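Side-chain contacts in peptidase, M20/M25/M40 family (Staphylococcus aureus, PDB 4EWT), which probably hydrolyses N-acyl amide bonds in the manner of aminoacylases, as an M20-family amidohydrolase carrying a two-manganese site: residues Glu18-Leu23 with Leu90-Gln95; His24-Leu29 with Glu33-Lys38; Ala37-Glu42 with Tyr111-Ala116; Val51-Asn54 with Gly59-Val62. All blocks are in the same frame, centred on the assembly; numbering follows the deposited sequence.

Interaction 1 (Glu18-Leu23 with Leu90-Gln95)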
loop_
_atom_site.group_PDB
_atom_site.type_symbol
_atom_site.label_atom_id
_atom_site.label_comp_id
_atom_site.label_asym_id
_atom_site.label_seq_id
_atom_site.Cartn_x
_atom_site.Cartn_y
_atom_site.Cartn_z
ATOM N N GLU A 18 28.375 8.213 47.120
ATOM C CA GLU A 18 28.914 9.574 47.073
ATOM C C GLU A 18 29.547 9.899 45.711
ATOM O O GLU A 18 29.381 11.001 45.187
ATOM C CB GLU A 18 29.924 9.748 48.214
ATOM C CG GLU A 18 30.859 10.943 48.119
ATOM C CD GLU A 18 32.119 10.721 48.924
ATOM O OE1 GLU A 18 32.113 11.020 50.136
ATOM O OE2 GLU A 18 33.117 10.228 48.348
ATOM N N ILE A 19 30.252 8.930 45.131
ATOM C CA ILE A 19 30.864 9.123 43.815
ATOM C C ILE A 19 29.829 9.146 42.677
ATOM O O ILE A 19 29.950 9.954 41.752
ATOM C CB ILE A 19 32.000 8.098 43.546
ATOM C CG1 ILE A 19 33.218 8.418 44.439
ATOM C CG2 ILE A 19 32.398 8.100 42.071
ATOM C CD1 ILE A 19 34.237 7.278 44.545
ATOM N N ARG A 20 28.824 8.317 42.753
ATOM C CA ARG A 20 27.834 8.313 41.715
ATOM C C ARG A 20 27.153 9.680 41.649
ATOM O O ARG A 20 27.006 10.261 40.615
ATOM C CB ARG A 20 26.793 7.270 41.990
ATOM C CG ARG A 20 25.429 7.881 42.001
ATOM C CD ARG A 20 24.372 6.927 41.602
ATOM N NE ARG A 20 23.493 7.491 40.592
ATOM C CZ ARG A 20 22.209 7.757 40.764
ATOM N NH1 ARG A 20 21.636 7.542 41.910
ATOM N NH2 ARG A 20 21.510 8.265 39.778
ATOM N N ARG A 21 26.803 10.176 42.816
ATOM C CA ARG A 21 26.080 11.428 42.966
ATOM C C ARG A 21 26.861 12.626 42.442
ATOM O O ARG A 21 26.298 13.476 41.750
ATOM C CB ARG A 21 25.682 11.630 44.423
ATOM C CG ARG A 21 24.682 10.595 44.887
ATOM C CD ARG A 21 24.203 10.837 46.298
ATOM N NE ARG A 21 23.279 9.780 46.696
ATOM C CZ ARG A 21 22.476 9.829 47.752
ATOM N NH1 ARG A 21 22.457 10.900 48.537
ATOM N NH2 ARG A 21 21.681 8.800 48.014
ATOM N N TYR A 22 28.152 12.687 42.762
ATOM C CA TYR A 22 29.016 13.713 42.190
ATOM C C TYR A 22 29.039 13.647 40.654
ATOM O O TYR A 22 28.936 14.678 39.985
ATOM C CB TYR A 22 30.444 13.634 42.748
ATOM C CG TYR A 22 31.347 14.656 42.098
ATOM C CD1 TYR A 22 31.440 15.955 42.599
ATOM C CD2 TYR A 22 32.070 14.341 40.942
ATOM C CE1 TYR A 22 32.254 16.905 41.987
ATOM C CE2 TYR A 22 32.878 15.284 40.319
ATOM C CZ TYR A 22 32.968 16.558 40.845
ATOM O OH TYR A 22 33.775 17.484 40.223
ATOM N N LEU A 23 29.181 12.441 40.107
ATOM C CA LEU A 23 29.229 12.259 38.655
ATOM C C LEU A 23 27.879 12.527 37.992
ATOM O O LEU A 23 27.824 13.040 36.872
ATOM C CB LEU A 23 29.709 10.856 38.295
ATOM C CG LEU A 23 31.160 10.488 38.590
ATOM C CD1 LEU A 23 31.330 8.983 38.457
ATOM C CD2 LEU A 23 32.116 11.232 37.670
ATOM N N LEU A 90 15.874 14.755 42.055
ATOM C CA LEU A 90 16.967 14.525 42.988
ATOM C C LEU A 90 17.832 15.710 43.318
ATOM O O LEU A 90 18.131 16.538 42.475
ATOM C CB LEU A 90 17.846 13.375 42.487
ATOM C CG LEU A 90 17.207 12.104 41.991
ATOM C CD1 LEU A 90 18.164 11.334 41.170
ATOM C CD2 LEU A 90 16.587 11.235 43.000
ATOM N N SER A 91 18.277 15.744 44.566
ATOM C CA SER A 91 19.143 16.836 45.045
ATOM C C SER A 91 20.440 16.954 44.237
ATOM O O SER A 91 20.988 18.052 44.085
ATOM C CB SER A 91 19.473 16.654 46.525
ATOM N N PHE A 92 20.921 15.816 43.742
ATOM C CA PHE A 92 22.144 15.744 42.941
ATOM C C PHE A 92 21.857 15.649 41.439
ATOM O O PHE A 92 22.667 15.110 40.671
ATOM C CB PHE A 92 23.025 14.564 43.392
ATOM C CG PHE A 92 22.283 13.261 43.523
ATOM C CD1 PHE A 92 21.620 12.935 44.703
ATOM C CD2 PHE A 92 22.261 12.352 42.477
ATOM C CE1 PHE A 92 20.933 11.732 44.831
ATOM C CE2 PHE A 92 21.578 11.143 42.597
ATOM C CZ PHE A 92 20.912 10.834 43.780
ATOM N N ALA A 93 20.702 16.172 41.027
ATOM C CA ALA A 93 20.341 16.217 39.609
ATOM C C ALA A 93 21.329 17.115 38.875
ATOM O O ALA A 93 21.829 18.090 39.442
ATOM C CB ALA A 93 18.904 16.720 39.424
ATOM N N SER A 94 21.611 16.766 37.622
ATOM C CA SER A 94 22.556 17.495 36.773
ATOM C C SER A 94 22.506 19.022 36.777
ATOM O O SER A 94 21.451 19.615 36.542
ATOM C CB SER A 94 22.313 17.138 35.307
ATOM O OG SER A 94 23.043 17.999 34.450
ATOM N N GLN A 95 23.647 19.649 37.052
ATOM C CA GLN A 95 23.713 21.109 37.017
ATOM C C GLN A 95 24.263 21.599 35.673
ATOM O O GLN A 95 24.510 22.792 35.484
ATOM C CB GLN A 95 24.508 21.668 38.206
ATOM C CG GLN A 95 25.984 21.322 38.213
ATOM C CD GLN A 95 26.714 21.897 39.406
ATOM O OE1 GLN A 95 27.941 21.874 39.460
ATOM N NE2 GLN A 95 25.963 22.416 40.375
#
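Arg20 reaches the rim of the Phe92 ring, while Arg21, the next residue of the helix, lies over its face, so one aromatic group is held by two arginines in two different ways. The Arg20 chain is bent at chi3 and brings NH1 to 3.7 Å from Phe92 CE2, close to the ring plane. Its guanidinium stands almost upright to the ring, with 84° between the planes, so Phe92 CE2 at the ring edge lies over one face of the guanidinium. Salt bridges from NE to Asp106 and from NH1 to Glu370 fix that orientation.

Arg21 behaves otherwise. Its CG sits beside the backbone N (chi1 -66°) and the chain then runs extended to NE, which lays it along the aromatic face. Arg21 CG stands 3.6 Å from the centroid of the Phe92 ring, nearly on the ring normal, a CH-pi contact. Farther out, Arg21 NE comes within 3.6 Å of Phe92 CE1, and the guanidinium is only 14° from parallel with the ring. Leu90 CB covers the opposite ring face, so Phe92 is sandwiched. The type I turn from Leu90 to Ala93, closed by Ala93 N to Leu90 O at 3.0 Å, brings these two residues together. No hydrogen bond joins the two segments, yet Glu370 also receives Arg21 NH2 and so ties both arginines to one carboxylate.

The loop between strand 72-78 and helix 105-120 thus rests on helix 13-25, whose Ile19 and Leu23 pack against helices 34-43 and 105-120.

Interaction 2 (His24-Leu29 with Glu33-Lys38); sequences HQHPEL and EDETAK
Glu28 sends its carboxylate into the first turn of helix 34-43, and both oxygens are used. Glu28 OE1 takes two donors of Thr36, the hydroxyl OG1 at 2.7 Å and the backbone N at 2.8 Å, one on the anti and one on the syn side but both from the same face of the carboxylate. Glu28 OE2 receives Glu35 N at 3.0 Å through its syn lone pair. Three bonds therefore fix the rotation of the group, and Glu28 CB packs 3.6 Å from CA of Glu33, which is at the N-cap position. A water adds a further link: it accepts from Glu28 N and donates to Thr36 OG1.

Away from this tight core the contact thins out. Glu35 is exposed, and its OE1 only approaches His26 CD2, at 4.2 Å and obliquely to the ring. Asp34, also at the surface, turns its carboxylate to Arg58 in a salt bridge.

A carboxylate accepting from the first-turn amides of a helix is probably stabilised there, which may help to keep Glu28 ionised. The effect is likely to be opposed in part by Glu35, whose OE1 lies 4.4 Å from Glu28 OE2.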
loop_
_atom_site.group_PDB
_atom_site.type_symbol
_atom_site.label_atom_id
_atom_site.label_comp_id
_atom_site.label_asym_id
_atom_site.label_seq_id
_atom_site.Cartn_x
_atom_site.Cartn_y
_atom_site.Cartn_z
ATOM N N HIS A 24 26.803 12.167 38.691
ATOM C CA HIS A 24 25.442 12.427 38.243
ATOM C C HIS A 24 25.194 13.933 38.099
ATOM O O HIS A 24 24.492 14.372 37.177
ATOM C CB HIS A 24 24.436 11.815 39.223
ATOM C CG HIS A 24 23.049 11.708 38.672
ATOM N ND1 HIS A 24 22.637 10.642 37.901
ATOM C CD2 HIS A 24 21.984 12.537 38.771
ATOM C CE1 HIS A 24 21.376 10.822 37.545
ATOM N NE2 HIS A 24 20.955 11.962 38.064
ATOM N N GLN A 25 25.785 14.699 39.015
ATOM C CA GLN A 25 25.688 16.159 39.059
ATOM C C GLN A 25 26.459 16.864 37.947
ATOM O O GLN A 25 26.100 17.982 37.548
ATOM C CB GLN A 25 26.190 16.687 40.418
ATOM C CG GLN A 25 25.099 17.296 41.288
ATOM C CD GLN A 25 25.616 17.911 42.582
ATOM O OE1 GLN A 25 26.807 18.200 42.732
ATOM N NE2 GLN A 25 24.710 18.117 43.526
ATOM N N HIS A 26 27.525 16.223 37.468
ATOM C CA HIS A 26 28.400 16.831 36.465
ATOM C C HIS A 26 28.488 15.996 35.189
ATOM O O HIS A 26 29.592 15.643 34.764
ATOM C CB HIS A 26 29.808 17.068 37.036
ATOM C CG HIS A 26 29.894 18.205 38.007
ATOM N ND1 HIS A 26 30.076 18.016 39.361
ATOM C CD2 HIS A 26 29.836 19.546 37.818
ATOM C CE1 HIS A 26 30.128 19.191 39.965
ATOM N NE2 HIS A 26 29.983 20.136 39.052
ATOM N N PRO A 27 27.331 15.691 34.560
ATOM C CA PRO A 27 27.369 14.848 33.364
ATOM C C PRO A 27 27.906 15.603 32.154
ATOM O O PRO A 27 27.718 16.822 32.043
ATOM C CB PRO A 27 25.901 14.481 33.153
ATOM C CG PRO A 27 25.156 15.670 33.658
ATOM C CD PRO A 27 25.966 16.193 34.826
ATOM N N GLU A 28 28.582 14.885 31.266
ATOM C CA GLU A 28 29.064 15.474 30.023
ATOM C C GLU A 28 28.716 14.614 28.826
ATOM O O GLU A 28 28.709 13.385 28.911
ATOM C CB GLU A 28 30.568 15.687 30.072
ATOM C CG GLU A 28 30.993 16.859 30.933
ATOM C CD GLU A 28 32.459 16.811 31.269
ATOM O OE1 GLU A 28 32.982 15.694 31.486
ATOM O OE2 GLU A 28 33.086 17.886 31.313
ATOM N N LEU A 29 28.449 15.285 27.711
ATOM C CA LEU A 29 28.086 14.642 26.449
ATOM C C LEU A 29 29.211 13.796 25.860
ATOM O O LEU A 29 30.390 14.020 26.157
ATOM C CB LEU A 29 27.676 15.721 25.436
ATOM C CG LEU A 29 26.202 16.060 25.208
ATOM C CD1 LEU A 29 25.269 15.507 26.267
ATOM C CD2 LEU A 29 26.040 17.567 25.072
ATOM N N GLU A 33 33.605 14.834 27.208
ATOM C CA GLU A 33 33.666 14.439 28.611
ATOM C C GLU A 33 35.096 14.745 29.104
ATOM O O GLU A 33 35.885 13.848 29.415
ATOM C CB GLU A 33 33.226 12.972 28.799
ATOM C CG GLU A 33 33.913 11.948 27.898
ATOM C CD GLU A 33 33.334 11.874 26.496
ATOM O OE1 GLU A 33 32.263 11.254 26.306
ATOM O OE2 GLU A 33 33.979 12.406 25.575
ATOM N N ASP A 34 35.392 16.041 29.174
ATOM C CA ASP A 34 36.683 16.553 29.625
ATOM C C ASP A 34 36.841 16.471 31.144
ATOM O O ASP A 34 37.887 16.040 31.628
ATOM C CB ASP A 34 36.890 18.008 29.152
ATOM C CG ASP A 34 36.774 18.174 27.627
ATOM O OD1 ASP A 34 36.265 17.261 26.937
ATOM O OD2 ASP A 34 37.185 19.240 27.116
ATOM N N GLU A 35 35.807 16.889 31.878
ATOM C CA GLU A 35 35.835 16.896 33.349
ATOM C C GLU A 35 35.697 15.493 33.941
ATOM O O GLU A 35 36.337 15.173 34.945
ATOM C CB GLU A 35 34.735 17.790 33.929
ATOM C CG GLU A 35 34.966 19.286 33.796
ATOM C CD GLU A 35 34.265 20.084 34.893
ATOM O OE1 GLU A 35 33.199 19.643 35.380
ATOM O OE2 GLU A 35 34.782 21.154 35.273
ATOM N N THR A 36 34.851 14.669 33.331
ATOM C CA THR A 36 34.645 13.297 33.805
ATOM C C THR A 36 35.924 12.474 33.655
ATOM O O THR A 36 36.351 11.823 34.609
ATOM C CB THR A 36 33.457 12.611 33.091
ATOM O OG1 THR A 36 32.376 13.542 32.963
ATOM C CG2 THR A 36 32.975 11.390 33.880
ATOM N N ALA A 37 36.544 12.530 32.474
ATOM C CA ALA A 37 37.817 11.845 32.220
ATOM C C ALA A 37 38.936 12.293 33.173
ATOM O O ALA A 37 39.735 11.474 33.619
ATOM C CB ALA A 37 38.251 12.025 30.776
ATOM N N LYS A 38 38.989 13.591 33.468
ATOM C CA LYS A 38 39.967 14.126 34.419
ATOM C C LYS A 38 39.702 13.661 35.848
ATOM O O LYS A 38 40.646 13.360 36.581
ATOM C CB LYS A 38 40.025 15.652 34.354
ATOM C CG LYS A 38 41.055 16.187 33.363
ATOM C CD LYS A 38 41.000 17.718 33.218
ATOM C CE LYS A 38 41.398 18.433 34.501
ATOM N NZ LYS A 38 41.742 19.871 34.269
HETATM O O HOH W 1 29.952 12.357 31.951
#

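Interaction 3 (Ala37-Glu42 with Tyr111-Ala116); sequences AKYIAE and YMLVLA
The Tyr39 ring meets Leu113 obliquely, the leucine CD1 coming 4.2 Å from Tyr39 CE2, while Tyr22 of helix 13-25 stacks on the ring. Glu42 OE1 is modelled over one face, but a clash of Glu42 with the backbone makes that placement doubtful. The setting is the alpha/beta architecture of the metal-dependent exopeptidases, in which helices pack on a central mixed sheet. Here helix 34-43 and helix 105-120 lie on strand 129-135, where Ile40 and Leu113 both touch His134.

Between the two helices the contact is apolar and narrow, with no hydrogen bond across it. Leu113 is its hub: with CG beside the backbone N (chi1 -70°), its side chain projects to the facing helix and divides its two methyls, one for each neighbour. CD1 goes to the tyrosine and CD2 to the isoleucine. Ile19 of helix 13-25 touches both Tyr39 and Leu113, so a third helix closes the junction. The nearest backbones, at Ile40 and Leu113, have their CA atoms 7.7 Å apart.

On the isoleucine side the Ile40 and Leu113 side chains cross at about a right angle, and Ile40 CG2, the branch anti to its own backbone N, lies 3.9 Å from Leu113 CD2.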
loop_
_atom_site.group_PDB
_atom_site.type_symbol
_atom_site.label_atom_id
_atom_site.label_comp_id
_atom_site.label_asym_id
_atom_site.label_seq_id
_atom_site.Cartn_x
_atom_site.Cartn_y
_atom_site.Cartn_z
ATOM N N ALA A 37 36.544 12.530 32.474
ATOM C CA ALA A 37 37.817 11.845 32.220
ATOM C C ALA A 37 38.936 12.293 33.173
ATOM O O ALA A 37 39.735 11.474 33.619
ATOM C CB ALA A 37 38.251 12.025 30.776
ATOM N N LYS A 38 38.989 13.591 33.468
ATOM C CA LYS A 38 39.967 14.126 34.419
ATOM C C LYS A 38 39.702 13.661 35.848
ATOM O O LYS A 38 40.646 13.360 36.581
ATOM C CB LYS A 38 40.025 15.652 34.354
ATOM C CG LYS A 38 41.055 16.187 33.363
ATOM C CD LYS A 38 41.000 17.718 33.218
ATOM C CE LYS A 38 41.398 18.433 34.501
ATOM N NZ LYS A 38 41.742 19.871 34.269
ATOM N N TYR A 39 38.428 13.600 36.233
ATOM C CA TYR A 39 38.028 13.112 37.555
ATOM C C TYR A 39 38.403 11.639 37.795
ATOM O O TYR A 39 38.801 11.263 38.897
ATOM C CB TYR A 39 36.526 13.312 37.752
ATOM C CG TYR A 39 35.995 12.767 39.062
ATOM C CD1 TYR A 39 35.963 13.560 40.207
ATOM C CD2 TYR A 39 35.520 11.459 39.154
ATOM C CE1 TYR A 39 35.467 13.068 41.408
ATOM C CE2 TYR A 39 35.028 10.959 40.349
ATOM C CZ TYR A 39 35.002 11.767 41.468
ATOM O OH TYR A 39 34.512 11.272 42.649
ATOM N N ILE A 40 38.260 10.819 36.756
ATOM C CA ILE A 40 38.577 9.395 36.820
ATOM C C ILE A 40 40.087 9.178 36.964
ATOM O O ILE A 40 40.520 8.389 37.807
ATOM C CB ILE A 40 38.007 8.627 35.582
ATOM C CG1 ILE A 40 36.476 8.579 35.640
ATOM C CG2 ILE A 40 38.584 7.212 35.490
ATOM C CD1 ILE A 40 35.805 8.291 34.296
ATOM N N ALA A 41 40.882 9.879 36.155
ATOM C CA ALA A 41 42.350 9.827 36.262
ATOM C C ALA A 41 42.835 10.372 37.610
ATOM O O ALA A 41 43.821 9.879 38.178
ATOM C CB ALA A 41 43.003 10.590 35.115
ATOM N N GLU A 42 42.158 11.363 38.143
ATOM C CA GLU A 42 42.511 11.870 39.435
ATOM C C GLU A 42 42.149 10.911 40.529
ATOM O O GLU A 42 42.860 10.851 41.494
ATOM C CB GLU A 42 41.892 13.223 39.717
ATOM C CG GLU A 42 40.444 13.176 39.682
ATOM C CD GLU A 42 39.748 13.452 40.980
ATOM O OE1 GLU A 42 39.266 12.484 41.607
ATOM O OE2 GLU A 42 39.613 14.645 41.331
ATOM N N TYR A 111 30.925 2.358 40.799
ATOM C CA TYR A 111 31.221 1.049 41.373
ATOM C C TYR A 111 32.580 0.540 40.879
ATOM O O TYR A 111 33.315 -0.079 41.642
ATOM C CB TYR A 111 30.106 0.027 41.097
ATOM C CG TYR A 111 30.331 -0.814 39.857
ATOM C CD1 TYR A 111 31.189 -1.921 39.880
ATOM C CD2 TYR A 111 29.693 -0.506 38.662
ATOM C CE1 TYR A 111 31.415 -2.685 38.734
ATOM C CE2 TYR A 111 29.905 -1.274 37.513
ATOM C CZ TYR A 111 30.766 -2.362 37.562
ATOM O OH TYR A 111 30.983 -3.118 36.428
ATOM N N MET A 112 32.893 0.808 39.608
ATOM C CA MET A 112 34.152 0.378 39.007
ATOM C C MET A 112 35.364 1.059 39.646
ATOM O O MET A 112 36.396 0.421 39.863
ATOM C CB MET A 112 34.147 0.625 37.495
ATOM C CG MET A 112 35.384 0.069 36.791
ATOM S SD MET A 112 35.507 -1.741 36.905
ATOM C CE MET A 112 34.300 -2.197 35.634
ATOM N N LEU A 113 35.247 2.354 39.938
ATOM C CA LEU A 113 36.348 3.062 40.595
ATOM C C LEU A 113 36.652 2.447 41.959
ATOM O O LEU A 113 37.816 2.206 42.290
ATOM C CB LEU A 113 36.058 4.568 40.734
ATOM C CG LEU A 113 36.036 5.459 39.488
ATOM C CD1 LEU A 113 35.514 6.823 39.881
ATOM C CD2 LEU A 113 37.405 5.587 38.807
ATOM N N VAL A 114 35.608 2.167 42.731
ATOM C CA VAL A 114 35.768 1.595 44.068
ATOM C C VAL A 114 36.192 0.116 44.021
ATOM O O VAL A 114 36.968 -0.343 44.863
ATOM C CB VAL A 114 34.493 1.813 44.936
ATOM C CG1 VAL A 114 34.639 1.165 46.310
ATOM C CG2 VAL A 114 34.204 3.300 45.084
ATOM N N LEU A 115 35.704 -0.623 43.032
ATOM C CA LEU A 115 36.149 -1.996 42.847
ATOM C C LEU A 115 37.623 -2.049 42.447
ATOM O O LEU A 115 38.361 -2.909 42.920
ATOM C CB LEU A 115 35.297 -2.710 41.806
ATOM C CG LEU A 115 35.776 -4.108 41.376
ATOM C CD1 LEU A 115 35.783 -5.088 42.536
ATOM C CD2 LEU A 115 34.903 -4.630 40.247
ATOM N N ALA A 116 38.036 -1.139 41.568
ATOM C CA ALA A 116 39.411 -1.120 41.075
ATOM C C ALA A 116 40.400 -0.823 42.202
ATOM O O ALA A 116 41.424 -1.501 42.331
ATOM C CB ALA A 116 39.560 -0.120 39.944
#

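Interaction 4 (Val51-Asn54 with Gly59-Val62)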
loop_
_atom_site.group_PDB
_atom_site.type_symbol
_atom_site.label_atom_id
_atom_site.label_comp_id
_atom_site.label_asym_id
_atom_site.label_seq_id
_atom_site.Cartn_x
_atom_site.Cartn_y
_atom_site.Cartn_z
ATOM N N VAL A 51 47.984 4.019 35.242
ATOM C CA VAL A 51 46.955 4.605 34.443
ATOM C C VAL A 51 47.442 5.251 33.169
ATOM O O VAL A 51 48.223 6.175 33.140
ATOM C CB VAL A 51 45.974 5.473 35.184
ATOM C CG1 VAL A 51 46.378 5.736 36.539
ATOM C CG2 VAL A 51 45.671 6.668 34.445
ATOM N N GLU A 52 46.940 4.701 32.094
ATOM C CA GLU A 52 47.221 5.221 30.760
ATOM C C GLU A 52 46.070 6.120 30.334
ATOM O O GLU A 52 44.906 5.712 30.348
ATOM C CB GLU A 52 47.454 4.094 29.751
ATOM C CG GLU A 52 48.687 3.247 30.046
ATOM C CD GLU A 52 49.106 2.387 28.864
ATOM O OE1 GLU A 52 48.699 1.203 28.816
ATOM O OE2 GLU A 52 49.834 2.898 27.980
ATOM N N THR A 53 46.385 7.324 29.935
ATOM C CA THR A 53 45.404 8.303 29.587
ATOM C C THR A 53 45.351 8.533 28.067
ATOM O O THR A 53 46.202 8.095 27.319
ATOM C CB THR A 53 45.701 9.580 30.303
ATOM O OG1 THR A 53 44.495 10.165 30.770
ATOM C CG2 THR A 53 46.407 10.530 29.403
ATOM N N ASN A 54 44.315 9.196 27.624
ATOM C CA ASN A 54 44.147 9.445 26.190
ATOM C C ASN A 54 44.388 8.222 25.284
ATOM O O ASN A 54 45.123 8.306 24.292
ATOM C CB ASN A 54 45.014 10.632 25.744
ATOM C CG ASN A 54 44.428 11.972 26.149
ATOM O OD1 ASN A 54 45.109 12.799 26.757
ATOM N ND2 ASN A 54 43.160 12.196 25.806
ATOM N N GLY A 59 40.149 8.319 26.440
ATOM C CA GLY A 59 40.209 6.901 26.786
ATOM C C GLY A 59 41.163 6.637 27.938
ATOM O O GLY A 59 42.321 7.068 27.910
ATOM N N ILE A 60 40.672 5.927 28.954
ATOM C CA ILE A 60 41.453 5.646 30.162
ATOM C C ILE A 60 41.539 4.147 30.428
ATOM O O ILE A 60 40.522 3.467 30.569
ATOM C CB ILE A 60 40.888 6.378 31.405
ATOM C CG1 ILE A 60 40.757 7.879 31.132
ATOM C CG2 ILE A 60 41.791 6.145 32.634
ATOM C CD1 ILE A 60 39.815 8.599 32.073
ATOM N N LYS A 61 42.769 3.652 30.502
ATOM C CA LYS A 61 43.069 2.240 30.682
ATOM C C LYS A 61 43.903 2.098 31.958
ATOM O O LYS A 61 45.097 2.433 31.972
ATOM C CB LYS A 61 43.859 1.757 29.463
ATOM C CG LYS A 61 44.147 0.272 29.353
ATOM C CD LYS A 61 45.548 0.099 28.781
ATOM C CE LYS A 61 45.599 -0.855 27.606
ATOM N NZ LYS A 61 45.720 -2.288 27.996
ATOM N N VAL A 62 43.280 1.627 33.037
ATOM C CA VAL A 62 44.024 1.433 34.286
ATOM C C VAL A 62 44.380 -0.041 34.492
ATOM O O VAL A 62 43.505 -0.913 34.516
ATOM C CB VAL A 62 43.373 2.134 35.536
ATOM C CG1 VAL A 62 42.306 3.124 35.114
ATOM C CG2 VAL A 62 42.819 1.141 36.542
HETATM O O HOH W 2 47.396 0.785 31.635
#
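Glu52 and Lys61 lie side by side on one face of a pair of strands and point the same way, yet they form no salt bridge. Glu52 OE1 instead rests against the aliphatic part of the lysine, 3.3 Å from Lys61 CD, while Lys61 NZ stays 4.7 Å from that oxygen. The reason is the lysine's path: CG starts anti to the backbone N (chi1 -173°), and bends farther along carry the amine off to a weak hydrogen bond with Val153 O. A nearby water lies within hydrogen-bonding distance of both Glu52 OE1 and Lys61 O, although it cannot serve every acceptor near it at once.

Beneath these side chains the same two residues are joined through the backbone. Glu52 N donates to Lys61 O at 2.9 Å and Lys61 N to Glu52 O at 3.0 Å; the second bond runs nearly straight at 173° and lies in the carbonyl plane, whereas Glu52 N is tilted 34° from the plane of the Lys61 carbonyl. Glu52 O also takes a CA-H...O contact from Ile60 CA at 3.5 Å.

On the face opposite the charged pair, Val51 and Val62 form the adjoining non-hydrogen-bonded pair, their CB atoms 4.2 Å apart. Val51 CG2 also approaches Ile60 CG2 at 4.3 Å, and Ile60 packs on Ala37 and Ile40 of helix 34-43.

This is an antiparallel beta hairpin, with strand 50-52 at one edge of the mixed sheet within this chain and 60-65 joining it to 129-135.

How the interactions relate
From the N terminus, helix 13-25 opens interaction 1, whose loop closes only at 90-95, before helix 105-120. Interaction 2 is nested inside it, closing the short turn between helix 13-25 and helix 34-43. Interaction 3 begins on Ala37 and Lys38, which interaction 2 also covers, and closes at 111-116, so it crosses interaction 1. Interaction 4, the hairpin, follows interaction 2 in series and lies within the loops of both 1 and 3. Gln25 and Gln95 link interactions 1 and 2 through their backbones, Tyr22 and Tyr39 link 1 and 3, and interactions 3 and 4 meet where helix 34-43 lies on strand 60-65.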